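Local coordinates for protein ORF14 (Streptomyces clavuligerus, PDB 2WPX) that binds acetyl-CoA and is probably an acyltransferase of the GNAT family, with two such domains in tandem, from the clavulanic acid biosynthesis pathway, at residues 10-15 against 60-65; 53-58 against 219-224; 83-88 against 116-121; 146-151 against 331-336. One frame throughout, in Å; residues are numbered along the deposited sequence.

Contact 1 of 4, residues 10-15 against 60-65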
# COMPACT_ATOMS: atom_id res chain seq x y z
N PHE A 10 -7.82 2.13 -26.57
CA PHE A 10 -6.97 2.62 -25.47
C PHE A 10 -6.89 4.14 -25.48
O PHE A 10 -6.46 4.73 -26.44
CB PHE A 10 -5.56 2.03 -25.56
CG PHE A 10 -5.53 0.54 -25.39
CD1 PHE A 10 -5.38 -0.02 -24.13
CD2 PHE A 10 -5.70 -0.29 -26.49
CE1 PHE A 10 -5.37 -1.40 -23.96
CE2 PHE A 10 -5.69 -1.69 -26.34
CZ PHE A 10 -5.53 -2.25 -25.06
N VAL A 11 -7.33 4.75 -24.40
CA VAL A 11 -7.35 6.20 -24.26
C VAL A 11 -6.64 6.51 -22.92
O VAL A 11 -6.85 5.81 -21.94
CB VAL A 11 -8.83 6.69 -24.24
CG1 VAL A 11 -9.67 5.63 -23.70
CG2 VAL A 11 -9.02 7.96 -23.38
N PRO A 12 -5.75 7.50 -22.90
CA PRO A 12 -5.14 7.84 -21.63
C PRO A 12 -6.21 8.25 -20.60
O PRO A 12 -7.23 8.83 -20.93
CB PRO A 12 -4.22 9.03 -21.97
CG PRO A 12 -3.89 8.85 -23.39
CD PRO A 12 -5.11 8.19 -24.04
N LEU A 13 -5.92 7.94 -19.34
CA LEU A 13 -6.71 8.36 -18.22
C LEU A 13 -6.10 9.65 -17.60
O LEU A 13 -5.06 9.63 -16.96
CB LEU A 13 -6.74 7.19 -17.24
CG LEU A 13 -7.39 7.36 -15.86
CD1 LEU A 13 -8.76 8.06 -16.03
CD2 LEU A 13 -7.50 5.98 -15.24
N ALA A 14 -6.76 10.78 -17.80
CA ALA A 14 -6.29 12.09 -17.38
C ALA A 14 -7.34 12.65 -16.42
O ALA A 14 -8.54 12.46 -16.62
CB ALA A 14 -6.14 13.03 -18.61
N ALA A 15 -6.90 13.34 -15.37
CA ALA A 15 -7.80 13.72 -14.30
C ALA A 15 -8.76 14.84 -14.65
O ALA A 15 -9.74 15.04 -13.96
CB ALA A 15 -7.01 14.08 -13.07
N ASP A 60 1.78 6.44 -15.91
CA ASP A 60 1.34 6.33 -17.28
C ASP A 60 -0.03 5.56 -17.16
O ASP A 60 -0.07 4.31 -17.07
CB ASP A 60 2.40 5.55 -18.08
CG ASP A 60 2.24 5.71 -19.58
OD1 ASP A 60 1.10 5.93 -20.03
OD2 ASP A 60 3.23 5.61 -20.34
N ASP A 61 -1.12 6.31 -17.09
CA ASP A 61 -2.45 5.72 -16.75
C ASP A 61 -3.36 5.59 -17.97
O ASP A 61 -3.50 6.52 -18.76
CB ASP A 61 -3.14 6.58 -15.70
CG ASP A 61 -2.37 6.63 -14.43
OD1 ASP A 61 -1.69 5.61 -14.18
OD2 ASP A 61 -2.41 7.66 -13.70
N TRP A 62 -3.98 4.43 -18.13
CA TRP A 62 -4.84 4.22 -19.27
C TRP A 62 -6.17 3.57 -18.90
O TRP A 62 -6.27 2.82 -17.91
CB TRP A 62 -4.13 3.30 -20.22
CG TRP A 62 -2.93 3.95 -20.82
CD1 TRP A 62 -1.68 4.12 -20.25
CD2 TRP A 62 -2.86 4.50 -22.12
NE1 TRP A 62 -0.84 4.74 -21.15
CE2 TRP A 62 -1.54 5.00 -22.30
CE3 TRP A 62 -3.78 4.60 -23.17
CZ2 TRP A 62 -1.13 5.62 -23.48
CZ3 TRP A 62 -3.37 5.19 -24.35
CH2 TRP A 62 -2.05 5.70 -24.49
N VAL A 63 -7.19 3.83 -19.70
CA VAL A 63 -8.36 2.98 -19.71
C VAL A 63 -8.55 2.29 -21.04
O VAL A 63 -7.97 2.69 -22.07
CB VAL A 63 -9.67 3.73 -19.29
CG1 VAL A 63 -9.60 4.15 -17.84
CG2 VAL A 63 -9.95 4.89 -20.23
N VAL A 64 -9.39 1.26 -21.04
CA VAL A 64 -9.74 0.64 -22.32
C VAL A 64 -11.27 0.69 -22.51
O VAL A 64 -12.03 0.46 -21.58
CB VAL A 64 -9.13 -0.76 -22.52
CG1 VAL A 64 -9.74 -1.79 -21.57
CG2 VAL A 64 -9.28 -1.18 -23.99
N ARG A 65 -11.69 1.08 -23.71
CA ARG A 65 -13.10 1.22 -23.98
C ARG A 65 -13.62 0.23 -25.01
O ARG A 65 -12.93 -0.22 -25.94
CB ARG A 65 -13.40 2.66 -24.43
CG ARG A 65 -13.09 3.67 -23.33
CD ARG A 65 -13.83 4.96 -23.55
NE ARG A 65 -13.48 5.50 -24.87
CZ ARG A 65 -13.27 6.78 -25.11
NH1 ARG A 65 -13.34 7.71 -24.14
NH2 ARG A 65 -12.95 7.14 -26.33
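V11 and V63 form the hydrogen-bonded pair of an antiparallel ladder in which the short segments 10-12 and 60-65 run at 142° to each other. V11 N gives its hydrogen to V63 O at 3.2 Å, V63 N returns one to V11 O at 3.0 Å, and beyond P12, which has no N-H to offer, L13 N reaches D61 O at 2.9 Å. Strand 9-12 is the outermost strand at this end of the GNAT domain and pairs with strand 57-66. On one face F10 and V64 lie side by side, and V64 CG2 sits over the middle of the F10 ring, 4.0 Å from its centroid. Helix 101-115 packs on this face, where H108 stacks on F10 and meets W62 edge-to-face. On the other face V11 CG1 touches V63 CG2 at 3.6 Å, while the L13 side chain crosses that of V63 at about a right angle, CD2 against CG1; helix 18-33 lies against this side. With CG anti to its carbonyl carbon (chi1 -67°), W62 folds its indole back along the neighbouring strand. P12 CG then lies 4.0 Å from the centroid of the six-membered ring, over its face, and F10 O stands at the ring edge. W62 NE1 donates to D60 OD1 from above the carboxylate plane, which holds the indole's rotation. The charged ends find partners beyond the pair: D61 bridges to R75, and R65, with V11 CG1 over one face of its guanidinium, to E9. The contact therefore rests on backbone bonds and apolar packing on two faces.

Contact 2 of 4, residues 53-58 against 219-224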
# COMPACT_ATOMS: atom_id res chain seq x y z
N ALA A 53 1.77 11.90 -7.69
CA ALA A 53 2.42 10.64 -7.70
C ALA A 53 3.45 10.64 -6.58
O ALA A 53 3.83 11.70 -6.02
CB ALA A 53 3.10 10.38 -9.08
N PRO A 54 3.90 9.43 -6.24
CA PRO A 54 4.93 9.28 -5.22
C PRO A 54 6.21 9.83 -5.79
O PRO A 54 6.33 10.04 -7.04
CB PRO A 54 5.07 7.77 -5.01
CG PRO A 54 4.27 7.07 -6.18
CD PRO A 54 3.38 8.16 -6.78
N PRO A 55 7.14 10.11 -4.88
CA PRO A 55 8.37 10.72 -5.16
C PRO A 55 9.13 10.05 -6.30
O PRO A 55 9.19 8.82 -6.40
CB PRO A 55 9.10 10.58 -3.83
CG PRO A 55 7.95 10.68 -2.84
CD PRO A 55 6.93 9.90 -3.43
N ALA A 56 9.73 10.91 -7.12
CA ALA A 56 10.57 10.48 -8.21
C ALA A 56 9.89 9.35 -8.94
O ALA A 56 10.50 8.37 -9.27
CB ALA A 56 11.93 10.00 -7.66
N THR A 57 8.60 9.50 -9.19
CA THR A 57 8.03 8.50 -10.02
C THR A 57 7.05 9.11 -11.00
O THR A 57 6.30 10.04 -10.65
CB THR A 57 7.50 7.36 -9.17
OG1 THR A 57 6.13 7.56 -8.87
CG2 THR A 57 8.25 7.29 -7.89
N ALA A 58 7.08 8.58 -12.23
CA ALA A 58 6.14 9.02 -13.26
C ALA A 58 4.97 8.04 -13.29
O ALA A 58 5.16 6.89 -12.94
CB ALA A 58 6.83 9.03 -14.62
N SER A 219 16.63 9.77 3.22
CA SER A 219 16.13 11.05 3.65
C SER A 219 14.62 10.99 3.74
O SER A 219 13.98 10.08 3.17
CB SER A 219 16.61 12.21 2.74
OG SER A 219 16.36 11.94 1.36
N TYR A 220 14.06 11.94 4.49
CA TYR A 220 12.66 11.99 4.68
C TYR A 220 12.15 12.72 3.43
O TYR A 220 12.72 13.75 3.04
CB TYR A 220 12.33 12.74 5.97
CG TYR A 220 10.87 12.61 6.36
CD1 TYR A 220 10.44 11.55 7.14
CD2 TYR A 220 9.93 13.53 5.91
CE1 TYR A 220 9.10 11.39 7.44
CE2 TYR A 220 8.59 13.42 6.25
CZ TYR A 220 8.19 12.33 7.01
OH TYR A 220 6.88 12.20 7.34
N ALA A 221 11.11 12.18 2.78
CA ALA A 221 10.62 12.73 1.54
C ALA A 221 9.27 13.37 1.78
O ALA A 221 8.28 12.70 1.88
CB ALA A 221 10.51 11.66 0.52
N ARG A 222 9.29 14.69 1.86
CA ARG A 222 8.14 15.49 2.07
C ARG A 222 7.07 15.27 1.01
O ARG A 222 5.92 15.56 1.22
CB ARG A 222 8.59 16.93 2.02
CG ARG A 222 8.50 17.68 3.28
CD ARG A 222 9.35 17.33 4.47
NE ARG A 222 8.38 17.34 5.53
CZ ARG A 222 8.57 17.45 6.84
NH1 ARG A 222 9.75 17.62 7.41
NH2 ARG A 222 7.49 17.39 7.60
N GLN A 223 7.48 14.76 -0.15
CA GLN A 223 6.57 14.57 -1.24
C GLN A 223 5.59 13.43 -0.94
O GLN A 223 4.48 13.42 -1.44
CB GLN A 223 7.32 14.33 -2.55
CG GLN A 223 6.46 14.54 -3.74
CD GLN A 223 7.20 14.43 -5.08
OE1 GLN A 223 8.40 14.61 -5.16
NE2 GLN A 223 6.46 14.16 -6.12
N PHE A 224 6.02 12.47 -0.11
CA PHE A 224 5.13 11.46 0.41
C PHE A 224 3.97 12.10 1.16
O PHE A 224 2.82 11.80 0.91
CB PHE A 224 5.87 10.50 1.34
CG PHE A 224 6.62 9.44 0.64
CD1 PHE A 224 5.95 8.54 -0.19
CD2 PHE A 224 8.00 9.29 0.82
CE1 PHE A 224 6.67 7.53 -0.88
CE2 PHE A 224 8.70 8.28 0.18
CZ PHE A 224 8.04 7.41 -0.69
O HOH W 1 3.32 14.12 -6.06
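A221 touches P55 where a loop of the N-terminal GNAT half meets the start of helix 222-230 in the C-terminal half, a small surface contact between the two tandem units. A221 comes first along 219-224: its CB points toward the loop and lies 4.3 Å from P55 CG, and A221 O accepts F224 N at 3.0 Å. R222 turns away from the loop and forms a salt bridge with E225 of its own helix. Q223 slides past P55 in the opposite direction, Q223 CB coming within 3.7 Å of P55 CG. Its CG stands opposite the backbone N (chi1 -162°) and the chain runs on extended, which carries the amide alongside P55 CA toward the carbonyl of A53. No direct hydrogen bond joins the two segments; a water accepts from Q223 NE2 at 3.1 Å and donates to A53 O, making the polar link between them. F224 supplies the platform. The ring of P55 makes a CH-pi contact over one face of F224; the two side chains cross at about a right angle, with P54 CB lying obliquely at a greater distance. P55 thus packs against both the Q223 chain and the F224 ring, with one water bridging the polar groups. P55 CG stands 3.7 Å from the F224 ring centroid, exactly on the ring normal, and P55 CD lies 3.5 Å from F224 CE1.

Contact 3 of 4, residues 83-88 against 116-121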
# COMPACT_ATOMS: atom_id res chain seq x y z
N PRO A 83 15.15 0.40 -14.22
CA PRO A 83 14.85 -0.48 -15.34
C PRO A 83 13.47 -1.19 -15.21
O PRO A 83 13.12 -2.03 -16.03
CB PRO A 83 16.00 -1.49 -15.26
CG PRO A 83 16.21 -1.62 -13.77
CD PRO A 83 16.21 -0.17 -13.36
N THR A 84 12.70 -0.82 -14.22
CA THR A 84 11.44 -1.49 -13.91
C THR A 84 10.19 -0.67 -14.25
O THR A 84 10.18 0.56 -14.18
CB THR A 84 11.40 -1.73 -12.39
OG1 THR A 84 12.12 -2.94 -12.11
CG2 THR A 84 10.00 -1.88 -11.94
N ALA A 85 9.12 -1.37 -14.58
CA ALA A 85 7.82 -0.75 -14.65
C ALA A 85 6.87 -1.58 -13.81
O ALA A 85 6.72 -2.79 -14.04
CB ALA A 85 7.35 -0.71 -16.05
N ARG A 86 6.21 -0.91 -12.86
CA ARG A 86 5.36 -1.56 -11.92
C ARG A 86 3.86 -1.42 -12.29
O ARG A 86 3.36 -0.30 -12.53
CB ARG A 86 5.59 -0.97 -10.56
CG ARG A 86 4.50 -1.38 -9.61
CD ARG A 86 4.92 -1.18 -8.17
NE ARG A 86 5.80 -0.01 -7.98
CZ ARG A 86 5.36 1.22 -7.73
NH1 ARG A 86 4.04 1.42 -7.70
NH2 ARG A 86 6.21 2.25 -7.55
N VAL A 87 3.14 -2.54 -12.28
CA VAL A 87 1.72 -2.50 -12.59
C VAL A 87 0.93 -2.12 -11.38
O VAL A 87 0.71 -2.93 -10.53
CB VAL A 87 1.21 -3.84 -13.17
CG1 VAL A 87 -0.28 -3.75 -13.49
CG2 VAL A 87 1.99 -4.15 -14.45
N ASP A 88 0.49 -0.86 -11.29
CA ASP A 88 -0.20 -0.46 -10.08
C ASP A 88 -1.68 -0.81 -10.19
O ASP A 88 -2.36 -0.86 -9.18
CB ASP A 88 -0.05 1.02 -9.82
CG ASP A 88 1.15 1.32 -8.94
OD1 ASP A 88 1.42 2.53 -8.78
OD2 ASP A 88 1.78 0.40 -8.36
N HIS A 116 9.13 3.34 -22.34
CA HIS A 116 9.82 3.96 -21.23
C HIS A 116 11.19 3.31 -20.89
O HIS A 116 11.76 3.58 -19.82
CB HIS A 116 8.94 3.88 -19.98
CG HIS A 116 7.76 4.80 -20.00
ND1 HIS A 116 7.89 6.17 -19.88
CD2 HIS A 116 6.43 4.55 -20.08
CE1 HIS A 116 6.70 6.72 -19.90
NE2 HIS A 116 5.79 5.77 -20.00
N ASP A 117 11.70 2.46 -21.78
CA ASP A 117 13.02 1.81 -21.62
C ASP A 117 13.12 0.89 -20.42
O ASP A 117 14.20 0.70 -19.87
CB ASP A 117 14.14 2.84 -21.58
CG ASP A 117 14.08 3.79 -22.76
OD1 ASP A 117 13.99 5.03 -22.55
OD2 ASP A 117 14.02 3.29 -23.91
N ARG A 118 11.99 0.31 -20.02
CA ARG A 118 11.96 -0.61 -18.90
C ARG A 118 12.07 -2.01 -19.48
O ARG A 118 11.36 -2.36 -20.46
CB ARG A 118 10.66 -0.46 -18.09
CG ARG A 118 10.42 0.99 -17.70
CD ARG A 118 11.66 1.61 -17.08
NE ARG A 118 11.60 3.07 -16.87
CZ ARG A 118 11.30 3.68 -15.72
NH1 ARG A 118 10.93 2.98 -14.65
NH2 ARG A 118 11.32 5.00 -15.67
N THR A 119 12.97 -2.77 -18.90
CA THR A 119 13.20 -4.15 -19.24
C THR A 119 12.19 -5.10 -18.57
O THR A 119 11.92 -6.20 -19.09
CB THR A 119 14.61 -4.57 -18.75
OG1 THR A 119 15.59 -3.73 -19.36
CG2 THR A 119 14.91 -6.02 -19.10
N THR A 120 11.66 -4.68 -17.43
CA THR A 120 10.95 -5.61 -16.53
C THR A 120 9.60 -5.01 -16.05
O THR A 120 9.49 -3.81 -15.73
CB THR A 120 11.81 -5.99 -15.30
OG1 THR A 120 12.95 -6.75 -15.70
CG2 THR A 120 11.03 -6.85 -14.35
N LEU A 121 8.58 -5.86 -16.02
CA LEU A 121 7.28 -5.46 -15.54
C LEU A 121 7.09 -6.22 -14.21
O LEU A 121 7.43 -7.39 -14.12
CB LEU A 121 6.27 -5.91 -16.55
CG LEU A 121 5.17 -5.02 -17.05
CD1 LEU A 121 5.41 -3.50 -16.95
CD2 LEU A 121 4.87 -5.48 -18.47
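The guanidinium of R118 meets T84 edge-on: T84 O lies near its plane and takes a hydrogen bond from R118 NH1 at 2.6 Å. Also close to that plane is H116 O, which accepts from R118 NE at 3.0 Å and is approached from above its own carbonyl plane. With two backbone carbonyls at its rim, the flat group is fixed in rotation. A bend at chi2 (-48°) folds the chain back so that R118 CB, CG and CD run over the backbone of P83 and T84. The second guanidinium, of R86, likewise uses its edge, NH1 forming a salt bridge with the syn side of D88 OD2, but within its own segment. Helix 101-115 ends in a Schellman motif with D117 at positive phi, and after R118 and T119 the chain enters strand 120-127, which lies parallel to strand 84-92. This is the beta-alpha-beta unit of the GNAT fold, whose helix starts among acetyl-CoA-binding residues such as G102 and R103. The parallel ladder begins at P83 O, which accepts T119 N at 3.0 Å and, weakly, T120 N. A85 N then donates to T120 O at 2.7 Å, and L121 CA makes a CA-H...O contact with A85 O. T84 and T120 share one face of the sheet. On the other, A85 CB touches L121 CD1 at 3.5 Å beneath A113 of the helix. Further along, V87 CG2 approaches L121 CG at 4.2 Å, with the V87 side chain about 5 Å from the bound acetyl-CoA.

Contact 4 of 4, residues 146-151 against 331-336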
# COMPACT_ATOMS: atom_id res chain seq x y z
N MET A 146 0.07 -14.86 -18.77
CA MET A 146 0.79 -13.77 -19.45
C MET A 146 2.30 -14.00 -19.55
O MET A 146 2.97 -13.18 -20.20
CB MET A 146 0.63 -12.43 -18.72
CG MET A 146 -0.82 -11.95 -18.63
SD MET A 146 -1.82 -12.42 -20.08
CE MET A 146 -1.22 -11.43 -21.29
N GLY A 147 2.84 -15.05 -18.91
CA GLY A 147 4.27 -15.36 -18.97
C GLY A 147 5.11 -14.72 -17.84
O GLY A 147 6.33 -14.65 -17.92
N ALA A 148 4.45 -14.24 -16.78
CA ALA A 148 5.15 -13.72 -15.61
C ALA A 148 5.48 -14.94 -14.72
O ALA A 148 4.89 -16.03 -14.88
CB ALA A 148 4.26 -12.72 -14.86
N HIS A 149 6.43 -14.73 -13.80
CA HIS A 149 6.81 -15.73 -12.80
C HIS A 149 6.82 -15.09 -11.40
O HIS A 149 6.99 -13.89 -11.24
CB HIS A 149 8.18 -16.33 -13.14
CG HIS A 149 8.29 -16.82 -14.54
ND1 HIS A 149 8.64 -15.99 -15.58
CD2 HIS A 149 8.07 -18.04 -15.08
CE1 HIS A 149 8.66 -16.70 -16.71
NE2 HIS A 149 8.31 -17.94 -16.43
N ARG A 150 6.64 -15.90 -10.39
CA ARG A 150 6.77 -15.43 -9.01
C ARG A 150 8.24 -15.13 -8.72
O ARG A 150 9.10 -15.92 -9.10
CB ARG A 150 6.25 -16.51 -8.05
CG ARG A 150 4.74 -16.46 -7.97
CD ARG A 150 4.24 -17.45 -6.96
NE ARG A 150 2.80 -17.67 -7.10
CZ ARG A 150 2.28 -18.60 -7.91
NH1 ARG A 150 3.10 -19.36 -8.61
NH2 ARG A 150 0.97 -18.80 -8.00
N SER A 151 8.52 -13.99 -8.08
CA SER A 151 9.89 -13.60 -7.67
C SER A 151 10.29 -14.36 -6.45
O SER A 151 9.47 -14.66 -5.59
CB SER A 151 9.93 -12.12 -7.29
OG SER A 151 9.51 -11.29 -8.36
N TRP A 331 5.36 -10.76 -8.49
CA TRP A 331 5.60 -11.43 -9.76
C TRP A 331 6.36 -10.49 -10.66
O TRP A 331 6.28 -9.27 -10.50
CB TRP A 331 4.30 -11.83 -10.45
CG TRP A 331 3.42 -13.00 -9.84
CD1 TRP A 331 2.78 -13.01 -8.64
CD2 TRP A 331 3.07 -14.23 -10.47
NE1 TRP A 331 2.04 -14.15 -8.49
CE2 TRP A 331 2.22 -14.93 -9.58
CE3 TRP A 331 3.43 -14.82 -11.69
CZ2 TRP A 331 1.68 -16.19 -9.90
CZ3 TRP A 331 2.89 -16.07 -12.00
CH2 TRP A 331 2.03 -16.74 -11.09
N THR A 332 6.98 -11.05 -11.68
CA THR A 332 7.84 -10.28 -12.56
C THR A 332 7.79 -10.88 -13.96
O THR A 332 7.53 -12.10 -14.13
CB THR A 332 9.32 -10.27 -12.05
OG1 THR A 332 10.12 -9.48 -12.92
CG2 THR A 332 9.94 -11.71 -12.02
N ALA A 333 8.05 -10.06 -14.97
CA ALA A 333 7.90 -10.50 -16.35
C ALA A 333 8.83 -9.70 -17.25
O ALA A 333 9.12 -8.56 -16.97
CB ALA A 333 6.49 -10.30 -16.82
N GLU A 334 9.29 -10.34 -18.32
CA GLU A 334 9.97 -9.62 -19.39
C GLU A 334 9.02 -8.67 -20.19
O GLU A 334 7.88 -9.02 -20.56
CB GLU A 334 10.73 -10.59 -20.31
CG GLU A 334 11.95 -11.26 -19.64
CD GLU A 334 12.81 -12.04 -20.64
OE1 GLU A 334 12.45 -13.17 -20.98
OE2 GLU A 334 13.84 -11.53 -21.11
N ALA A 335 9.50 -7.47 -20.43
CA ALA A 335 8.83 -6.50 -21.26
C ALA A 335 8.99 -6.83 -22.74
O ALA A 335 8.05 -6.69 -23.51
CB ALA A 335 9.42 -5.10 -20.97
N GLY A 336 10.19 -7.23 -23.14
CA GLY A 336 10.58 -7.24 -24.58
C GLY A 336 10.40 -8.64 -25.09
O GLY A 336 10.04 -9.51 -24.29
O HOH W 2 5.21 -11.21 -20.89
O HOH W 3 8.71 -12.99 -19.05
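W331 and R150 pack side by side where the C-terminal strand of the chain, 323-334, runs antiparallel to strand 149-162. Strand 323-334 lies here between strands 120-127 and 149-162, and so fills a sheet position in the N-terminal GNAT half. Backbone bonds come first: in the hydrogen-bonded pair H149 and T332, H149 N donates to T332 O and T332 N to H149 O, each at 2.9 Å. CA-H...O contacts from A148 CA to T332 O and from W331 CA to H149 O flank them. Apolar and aromatic packing centres on W331. A chi1 of -70°, which sets the indole beside the backbone N of W331, sends it across the neighbouring strand, A148 O at the ring edge. R150 CG makes a CH-pi contact over the face of the five-membered ring of W331, 3.6 Å from its centroid. The model brings the guanidinium too near the six-membered ring for its exact stacking to be trusted. A148 CB touches W331 CE3 at 3.9 Å and A333 CB at 3.8 Å, a small buried patch. S151 OG rests near T332 CG2. Among the charged and polar groups, E127 OE2 serves both partners, in a salt bridge with R150 NE and a hydrogen bond from W331 NE1, and so ties arginine and indole together. Waters bridge the end where the strands part. Helix 138-145 finishes before G147, whose positive phi belongs to a Schellman motif. One water joins M146 O to E334 O, weakly on the E334 side. Another donates to G147 O at 3.1 Å and accepts from E334 N at 2.8 Å.

How the contacts relate
Contacts 1 and 3 lie within the acetyl-CoA-binding N-terminal half; contact 4 completes it with the C-terminal strand of the chain, and contact 2 touches the other half at the surface, away from the annotated sites. Contacts 3 and 4 are the closest pair, with centres about 11 Å apart: strand 120-127 borders strand 323-334, L121 O and A333 N lying 2.9 Å apart and T119 O and A335 N 3.0 Å apart. Contact 1 reaches contact 3 through D60 and H116, and adjoins contact 2 along strand 57-66. Measured from side chain to cofactor, V87 of contact 3 is about 5 Å from acetyl-CoA, A148 of contact 4 about 6 Å and V64 of contact 1 about 9 Å.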